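Local coordinates for protein 3,6-diketocamphane 1,6-monooxygenase (Pseudomonas putida, PDB 4UWM) that uses reduced FMN and molecular oxygen to turn a diketocamphane into its lactone, a Baeyer-Villiger step in the breakdown of (-)-camphor, at residues A[145-149]-A[161-166]; A[153-157]-A[185-190]; A[12-17]-A[347-353]. One frame throughout, in Å; residues are numbered along the deposited sequence.

Contact 1 (A[145-149]-A[161-166])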
# COMPACT_ATOMS: atom_id res chain seq x y z
N GLU A 145 3.40 18.51 12.57
CA GLU A 145 2.28 17.96 13.34
C GLU A 145 2.11 16.48 13.03
O GLU A 145 1.87 15.68 13.94
CB GLU A 145 0.97 18.73 13.07
CG GLU A 145 -0.21 18.30 13.95
CD GLU A 145 -1.47 19.10 13.67
OE1 GLU A 145 -1.39 20.32 13.49
OE2 GLU A 145 -2.56 18.51 13.61
N SER A 146 2.25 16.10 11.76
CA SER A 146 2.12 14.68 11.41
C SER A 146 3.18 13.86 12.13
O SER A 146 2.88 12.85 12.76
CB SER A 146 2.21 14.45 9.89
OG SER A 146 2.45 13.07 9.65
N LEU A 147 4.43 14.30 12.06
CA LEU A 147 5.51 13.55 12.68
C LEU A 147 5.31 13.47 14.21
O LEU A 147 5.53 12.42 14.81
CB LEU A 147 6.86 14.21 12.37
CG LEU A 147 8.12 13.62 12.99
CD1 LEU A 147 8.31 12.16 12.60
CD2 LEU A 147 9.30 14.46 12.55
N PHE A 148 4.87 14.57 14.80
CA PHE A 148 4.54 14.61 16.24
C PHE A 148 3.56 13.49 16.57
O PHE A 148 3.82 12.70 17.48
CB PHE A 148 3.97 15.98 16.63
CG PHE A 148 3.43 16.04 18.04
CD1 PHE A 148 4.29 16.20 19.12
CD2 PHE A 148 2.07 15.95 18.28
CE1 PHE A 148 3.80 16.28 20.42
CE2 PHE A 148 1.56 16.02 19.58
CZ PHE A 148 2.43 16.19 20.65
N ILE A 149 2.47 13.40 15.81
CA ILE A 149 1.46 12.34 15.97
C ILE A 149 2.00 10.93 15.73
O ILE A 149 1.80 10.04 16.56
CB ILE A 149 0.20 12.61 15.08
CG1 ILE A 149 -0.49 13.89 15.55
CG2 ILE A 149 -0.75 11.41 15.07
CD1 ILE A 149 -1.49 14.50 14.56
N HIS A 161 -4.98 13.93 20.44
CA HIS A 161 -4.41 15.17 19.99
C HIS A 161 -5.40 15.88 19.09
O HIS A 161 -5.86 15.32 18.10
CB HIS A 161 -3.09 14.92 19.24
CG HIS A 161 -2.48 16.15 18.65
ND1 HIS A 161 -1.65 16.98 19.37
CD2 HIS A 161 -2.61 16.71 17.43
CE1 HIS A 161 -1.27 17.99 18.60
NE2 HIS A 161 -1.85 17.85 17.42
N GLU A 162 -5.75 17.11 19.46
CA GLU A 162 -6.64 17.95 18.66
C GLU A 162 -5.77 19.01 18.03
O GLU A 162 -5.49 20.03 18.65
CB GLU A 162 -7.71 18.59 19.55
CG GLU A 162 -8.82 17.65 19.96
CD GLU A 162 -9.92 18.34 20.74
OE1 GLU A 162 -10.69 19.13 20.15
OE2 GLU A 162 -10.02 18.10 21.95
N GLY A 163 -5.31 18.77 16.80
CA GLY A 163 -4.32 19.64 16.22
C GLY A 163 -4.90 20.66 15.28
O GLY A 163 -6.12 20.72 15.09
N LYS A 164 -4.03 21.44 14.66
CA LYS A 164 -4.45 22.42 13.66
C LYS A 164 -4.90 21.72 12.37
O LYS A 164 -5.80 22.20 11.66
CB LYS A 164 -3.31 23.40 13.36
CG LYS A 164 -3.79 24.70 12.72
CD LYS A 164 -2.67 25.50 12.09
CE LYS A 164 -3.24 26.65 11.28
NZ LYS A 164 -2.15 27.45 10.67
N TYR A 165 -4.28 20.58 12.08
CA TYR A 165 -4.51 19.91 10.81
C TYR A 165 -5.20 18.55 10.94
O TYR A 165 -5.95 18.15 10.04
CB TYR A 165 -3.18 19.78 10.05
CG TYR A 165 -2.56 21.13 9.72
CD1 TYR A 165 -3.15 21.96 8.77
CD2 TYR A 165 -1.40 21.56 10.36
CE1 TYR A 165 -2.60 23.19 8.47
CE2 TYR A 165 -0.84 22.81 10.06
CZ TYR A 165 -1.46 23.61 9.11
OH TYR A 165 -0.95 24.84 8.76
N TRP A 166 -4.93 17.84 12.03
CA TRP A 166 -5.60 16.56 12.25
C TRP A 166 -6.03 16.33 13.69
O TRP A 166 -5.41 16.84 14.61
CB TRP A 166 -4.67 15.39 11.90
CG TRP A 166 -4.21 15.36 10.48
CD1 TRP A 166 -4.89 14.89 9.40
CD2 TRP A 166 -2.95 15.83 9.99
NE1 TRP A 166 -4.13 15.02 8.27
CE2 TRP A 166 -2.93 15.58 8.60
CE3 TRP A 166 -1.82 16.41 10.59
CZ2 TRP A 166 -1.84 15.91 7.78
CZ3 TRP A 166 -0.71 16.74 9.76
CH2 TRP A 166 -0.75 16.48 8.38

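Contact 2 (A[153-157]-A[185-190])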
# COMPACT_ATOMS: atom_id res chain seq x y z
N ILE A 153 2.00 7.50 18.09
CA ILE A 153 1.32 6.26 17.74
C ILE A 153 2.28 5.08 17.83
O ILE A 153 1.92 4.04 18.37
CB ILE A 153 0.62 6.34 16.38
CG1 ILE A 153 -0.67 7.15 16.53
CG2 ILE A 153 0.28 4.94 15.84
CD1 ILE A 153 -0.98 8.01 15.34
N TRP A 154 3.52 5.25 17.35
CA TRP A 154 4.51 4.17 17.41
C TRP A 154 4.86 3.76 18.84
O TRP A 154 5.20 2.59 19.09
CB TRP A 154 5.81 4.51 16.66
CG TRP A 154 5.63 4.69 15.17
CD1 TRP A 154 4.78 3.99 14.35
CD2 TRP A 154 6.31 5.63 14.33
NE1 TRP A 154 4.89 4.43 13.05
CE2 TRP A 154 5.81 5.44 13.00
CE3 TRP A 154 7.28 6.61 14.56
CZ2 TRP A 154 6.24 6.22 11.92
CZ3 TRP A 154 7.73 7.39 13.48
CH2 TRP A 154 7.20 7.19 12.17
N LYS A 155 4.81 4.73 19.76
CA LYS A 155 5.06 4.48 21.20
C LYS A 155 3.95 3.69 21.89
O LYS A 155 4.19 3.03 22.90
CB LYS A 155 5.35 5.79 21.93
CG LYS A 155 6.78 6.25 21.71
CD LYS A 155 7.07 7.57 22.38
CE LYS A 155 8.53 7.92 22.15
NZ LYS A 155 8.70 9.37 21.94
N ARG A 156 2.75 3.74 21.35
CA ARG A 156 1.62 2.97 21.87
C ARG A 156 1.26 3.33 23.33
O ARG A 156 0.90 2.46 24.12
CB ARG A 156 1.85 1.46 21.71
CG ARG A 156 1.89 1.04 20.24
CD ARG A 156 2.11 -0.45 20.06
NE ARG A 156 0.90 -1.26 20.25
CZ ARG A 156 0.74 -2.12 21.25
NH1 ARG A 156 1.69 -2.28 22.16
NH2 ARG A 156 -0.37 -2.83 21.37
N GLU A 157 1.43 4.60 23.68
CA GLU A 157 0.97 5.13 24.97
C GLU A 157 -0.26 5.99 24.70
O GLU A 157 -0.26 6.80 23.77
CB GLU A 157 2.06 5.96 25.67
CG GLU A 157 3.24 5.15 26.23
CD GLU A 157 3.01 4.58 27.62
OE1 GLU A 157 1.85 4.24 27.99
OE2 GLU A 157 4.00 4.45 28.36
N LEU A 185 -5.11 -4.61 22.45
CA LEU A 185 -4.89 -3.90 21.17
C LEU A 185 -3.80 -4.55 20.29
O LEU A 185 -2.81 -5.05 20.80
CB LEU A 185 -4.50 -2.45 21.48
CG LEU A 185 -5.68 -1.62 21.98
CD1 LEU A 185 -5.19 -0.40 22.74
CD2 LEU A 185 -6.55 -1.22 20.80
N ALA A 186 -4.00 -4.52 18.97
CA ALA A 186 -2.95 -4.88 18.01
C ALA A 186 -1.65 -4.11 18.24
O ALA A 186 -1.66 -2.96 18.74
CB ALA A 186 -3.44 -4.62 16.59
N ASP A 187 -0.53 -4.72 17.86
CA ASP A 187 0.74 -4.02 17.92
C ASP A 187 1.27 -3.85 16.50
O ASP A 187 1.83 -4.78 15.94
CB ASP A 187 1.72 -4.82 18.78
CG ASP A 187 3.06 -4.15 18.94
OD1 ASP A 187 3.33 -3.06 18.39
OD2 ASP A 187 3.89 -4.74 19.64
N PHE A 188 1.10 -2.64 15.93
CA PHE A 188 1.68 -2.30 14.62
C PHE A 188 2.84 -1.32 14.73
O PHE A 188 3.02 -0.45 13.87
CB PHE A 188 0.59 -1.79 13.65
CG PHE A 188 -0.43 -2.82 13.30
CD1 PHE A 188 -0.05 -4.02 12.67
CD2 PHE A 188 -1.79 -2.62 13.61
CE1 PHE A 188 -1.00 -4.98 12.35
CE2 PHE A 188 -2.73 -3.59 13.31
CZ PHE A 188 -2.34 -4.77 12.67
N SER A 189 3.61 -1.40 15.84
CA SER A 189 4.77 -0.53 16.03
C SER A 189 5.85 -1.03 15.05
O SER A 189 5.84 -2.20 14.70
CB SER A 189 5.30 -0.57 17.49
OG SER A 189 5.72 -1.87 17.84
N PRO A 190 6.77 -0.14 14.62
CA PRO A 190 7.80 -0.58 13.68
C PRO A 190 8.74 -1.61 14.33
O PRO A 190 8.70 -1.78 15.55
CB PRO A 190 8.54 0.71 13.33
CG PRO A 190 7.68 1.83 13.80
CD PRO A 190 6.91 1.27 14.97
O HOH W 1 0.11 -0.46 17.42
O HOH W 2 -1.70 -4.61 23.41

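Contact 3 (A[12-17]-A[347-353])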
# COMPACT_ATOMS: atom_id res chain seq x y z
N TYR A 12 11.79 7.40 -13.30
CA TYR A 12 11.69 8.20 -14.52
C TYR A 12 11.26 7.28 -15.66
O TYR A 12 12.11 6.75 -16.40
CB TYR A 12 13.03 8.89 -14.86
CG TYR A 12 13.43 9.97 -13.86
CD1 TYR A 12 12.70 11.16 -13.77
CD2 TYR A 12 14.53 9.81 -13.02
CE1 TYR A 12 13.04 12.15 -12.86
CE2 TYR A 12 14.87 10.80 -12.10
CZ TYR A 12 14.13 11.97 -12.04
OH TYR A 12 14.44 12.97 -11.15
N MET A 13 9.96 7.05 -15.75
CA MET A 13 9.39 6.15 -16.75
C MET A 13 9.00 6.96 -17.96
O MET A 13 8.34 8.00 -17.82
CB MET A 13 8.14 5.43 -16.21
CG MET A 13 8.31 4.52 -14.99
SD MET A 13 9.55 3.21 -15.20
CE MET A 13 8.77 2.14 -16.38
N ARG A 14 9.34 6.49 -19.17
CA ARG A 14 8.94 7.17 -20.41
C ARG A 14 7.44 7.42 -20.45
O ARG A 14 6.66 6.51 -20.15
CB ARG A 14 9.33 6.37 -21.66
CG ARG A 14 10.82 6.29 -21.95
CD ARG A 14 11.06 5.95 -23.42
NE ARG A 14 10.40 4.72 -23.84
CZ ARG A 14 10.90 3.49 -23.66
NH1 ARG A 14 12.07 3.34 -23.06
NH2 ARG A 14 10.22 2.42 -24.07
N PRO A 15 7.02 8.63 -20.84
CA PRO A 15 5.58 8.86 -20.96
C PRO A 15 4.92 7.82 -21.86
O PRO A 15 5.47 7.47 -22.90
CB PRO A 15 5.51 10.27 -21.58
CG PRO A 15 6.70 10.94 -20.99
CD PRO A 15 7.77 9.88 -21.03
N GLY A 16 3.78 7.30 -21.42
CA GLY A 16 3.14 6.18 -22.11
C GLY A 16 3.26 4.81 -21.44
O GLY A 16 2.47 3.91 -21.74
N ARG A 17 4.26 4.63 -20.58
CA ARG A 17 4.37 3.41 -19.79
C ARG A 17 3.09 3.22 -18.95
O ARG A 17 2.55 4.18 -18.40
CB ARG A 17 5.59 3.44 -18.86
CG ARG A 17 6.94 3.41 -19.55
CD ARG A 17 7.19 2.11 -20.27
NE ARG A 17 8.61 1.84 -20.37
CZ ARG A 17 9.12 0.91 -21.17
NH1 ARG A 17 8.33 0.19 -21.93
NH2 ARG A 17 10.42 0.71 -21.18
N GLU A 347 20.62 6.76 -9.46
CA GLU A 347 19.32 7.06 -10.08
C GLU A 347 18.93 6.00 -11.09
O GLU A 347 19.67 5.74 -12.04
CB GLU A 347 19.35 8.42 -10.77
CG GLU A 347 19.42 9.64 -9.85
CD GLU A 347 18.08 10.02 -9.21
OE1 GLU A 347 17.03 9.41 -9.53
OE2 GLU A 347 18.11 10.94 -8.36
N ALA A 348 17.76 5.38 -10.88
CA ALA A 348 17.29 4.34 -11.80
C ALA A 348 16.60 4.98 -12.99
O ALA A 348 15.80 5.92 -12.85
CB ALA A 348 16.36 3.36 -11.08
N HIS A 349 16.91 4.48 -14.19
CA HIS A 349 16.25 4.98 -15.39
C HIS A 349 15.44 3.90 -16.12
O HIS A 349 15.50 2.74 -15.76
CB HIS A 349 17.27 5.67 -16.31
CG HIS A 349 17.51 7.09 -15.91
ND1 HIS A 349 16.71 8.12 -16.35
CD2 HIS A 349 18.38 7.63 -15.03
CE1 HIS A 349 17.13 9.25 -15.80
NE2 HIS A 349 18.15 8.98 -15.01
N ASP A 350 14.68 4.30 -17.13
CA ASP A 350 13.75 3.37 -17.76
C ASP A 350 14.47 2.42 -18.74
O ASP A 350 14.49 2.67 -19.95
CB ASP A 350 12.63 4.14 -18.48
CG ASP A 350 11.52 3.22 -18.97
OD1 ASP A 350 11.70 2.00 -18.98
OD2 ASP A 350 10.47 3.74 -19.34
N TYR A 351 15.01 1.35 -18.17
CA TYR A 351 15.66 0.25 -18.89
C TYR A 351 14.81 -1.01 -18.94
O TYR A 351 15.30 -2.12 -19.20
CB TYR A 351 16.99 -0.08 -18.23
CG TYR A 351 18.14 0.72 -18.76
CD1 TYR A 351 18.82 0.31 -19.92
CD2 TYR A 351 18.59 1.86 -18.11
CE1 TYR A 351 19.90 1.03 -20.41
CE2 TYR A 351 19.66 2.59 -18.58
CZ TYR A 351 20.32 2.16 -19.73
OH TYR A 351 21.38 2.90 -20.19
N TYR A 352 13.51 -0.83 -18.71
CA TYR A 352 12.59 -1.94 -18.62
C TYR A 352 12.60 -2.81 -19.90
O TYR A 352 12.49 -4.03 -19.79
CB TYR A 352 11.18 -1.42 -18.39
CG TYR A 352 10.12 -2.48 -18.22
CD1 TYR A 352 10.25 -3.50 -17.28
CD2 TYR A 352 8.96 -2.43 -18.98
CE1 TYR A 352 9.25 -4.45 -17.11
CE2 TYR A 352 7.96 -3.37 -18.82
CZ TYR A 352 8.10 -4.36 -17.87
OH TYR A 352 7.09 -5.28 -17.70
N ASP A 353 12.71 -2.18 -21.07
CA ASP A 353 12.72 -2.94 -22.36
C ASP A 353 13.94 -3.80 -22.59
O ASP A 353 13.86 -4.84 -23.25
CB ASP A 353 12.53 -2.03 -23.57
CG ASP A 353 11.13 -1.46 -23.67
OD1 ASP A 353 10.20 -2.05 -23.10
OD2 ASP A 353 10.96 -0.43 -24.35
O HOH W 3 14.33 7.12 -17.72
O HOH W 4 12.92 4.89 -14.08
O HOH W 5 16.72 13.38 -9.24
O HOH W 6 13.90 4.70 -21.70
O HOH W 7 13.42 0.62 -21.72

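Contact 1 (A[145-149]-A[161-166])
Glu145 reaches from helix 139-155 into the turn that follows strand 159-162, and its carboxylate is held there by backbone N-H groups. OE2 accepts from two of them, Trp166 N at 2.9 Å and Tyr165 N at 3.1 Å, the first N-H pointing at it nearly straight (160°). Both donors meet OE2 on its syn side, somewhat out of the carboxylate plane. OE1 adds weak bonds from Lys164 N and Tyr165 N. With CG anti to the backbone N (chi1 -174°) and the chain extended beyond it, the acid runs straight out from the helix and arrives among these N-H groups end first. Gly163 CA lies 3.3 Å from Glu145 OE2.

The turn joins strands 159-162 and 167-170 into a beta hairpin, closed by the bond from Gly163 N to Trp166 O, so the glutamate fastens the hairpin's end to a helix of the TIM-barrel fold. Nearer the interior the packing is tighter: CZ3 of the Trp166 indole lies against Ser146, 3.6 Å from its N and 3.7 Å from its CB. Buried Ile149 touches both Trp166 CB and His161 CD2 with its CD1, and Pro85 of helix 85-98 packs on Ser146, Ile149 and Trp166.

The opposite flank is looser. Phe148, exposed, has its CE2 3.4 Å from His161 ND1, with CD2 over the rim of one face of the imidazole; the two ring planes are inclined at 56°. Lys164 is exposed too, and in one of its two modelled conformers its chain leads away from the helix.

Contact 2 (A[153-157]-A[185-190])
Trp154 and Ser189 bring the two backbones closest, their CA atoms 4.9 Å apart, where the end of helix 139-155 passes a loop without regular structure. The helix ends with Lys155; Arg156, with positive phi (61°), is the first residue to leave helical geometry, although Arg156 N still bonds to Ile153 O. In the loop, Asp187 OD1 accepts from Ser189 N, two residues on, which makes an Asx turn. The Ser189 hydroxyl meets the syn lone pair of Asp187 OD1, 2.7 Å from OG, while the backbone N-H comes from the anti side.

Arg156 spans the gap to this loop. Its guanidinium lies flat against the side chain of Asp187, the guanidinium and carboxylate planes 20° apart, with Asp187 CB over its centre. The salt bridge is therefore electrostatic, without a hydrogen bond: Asp187 OD1 lies 3.6 Å from Arg156 NE, over the face of the guanidinium rather than in line with its N-H groups. Those groups serve other acceptors around the rim. NH2 donates to Ala186 O at 2.9 Å, from above the carbonyl plane, and also to a water that in turn donates a hydrogen bond to Leu185 O. A second water, bound weakly by NE, accepts from Phe188 N. The bend at chi3 (80°) swings the group across Asp187.

Beyond the arginine, Pro190 CG rests over a face of the Trp154 indole, 3.7 Å from the centroid of the five-membered ring, while Trp154 NE1 bonds to Ala89 O of helix 85-98. This proline-tryptophan packing is a CH-pi contact, here tying the C-terminal end of a TIM-barrel helix to the long loop that leads into barrel strand 198-202.

Contact 3 (A[12-17]-A[347-353])
Arg17 meets the Asp350 carboxylate through NE and NH2, joining two loops at the C-terminal ends of neighbouring parallel strands, 4-9 and 343-347, the side of a TIM barrel where active sites lie. NE bonds to the syn lone pair of OD2 and NH2 to OD1, each at 2.9 Å. The anti lone pair of OD2 takes the backbone N of Arg14 at 3.0 Å, nearly straight (164°), so both loops are fixed on one carboxylate.

Asp353 extends the salt-bridge network. Its OD1 receives Arg17 NH1 at 3.1 Å and its OD2 receives Arg14 NH2 at 3.0 Å, both from above the carboxylate plane. The Arg14 arm, modelled in two conformers, is less certain. Its NH2 lies over one face of the Arg17 guanidinium and Tyr352 CD2 over the other; the flanking carboxylates probably offset the like charges.

The shape of each loop sets these groups in place. Arg14 to Arg17 form a type II beta turn with Gly16 at its third position, and Asp350 centres an inverse gamma turn. The anti chi1 of Asp350 (-171°) sends its carboxylate across to the turn. Tyr352 OH is anchored on Asp24 of helix 19-35.

Toward the flavin, Tyr12 lies slid past the His349 ring, the planes 17° apart with little overlap, and its CE2 edge nears Glu347 OE1. That oxygen bonds to ND1 of His10, an FMN-binding residue, while Glu347 OE2 bonds to Ser256 OG. One water joins the two loops: it donates to Tyr12 O at 2.6 Å, accepts from Asp350 N and also bonds to His349 ND1.

Contacts 1 and 2 are neighbours on helix 139-155, with centres about 17 Å apart: the first fastens the hairpin beside the middle of the helix, the second the later loop at its end. Their segments alternate along the chain, and both lie at the periphery, about 25 and 26 Å from the centre of the chain and away from the FMN-binding residues. Contact 3 is set apart, its centre about 37 Å from that of contact 1 and about 38 Å from that of contact 2. It joins the first barrel strand's loop to the last one's and alone borders the cofactor, the side chain of Tyr12 coming within about 4 Å of FMN.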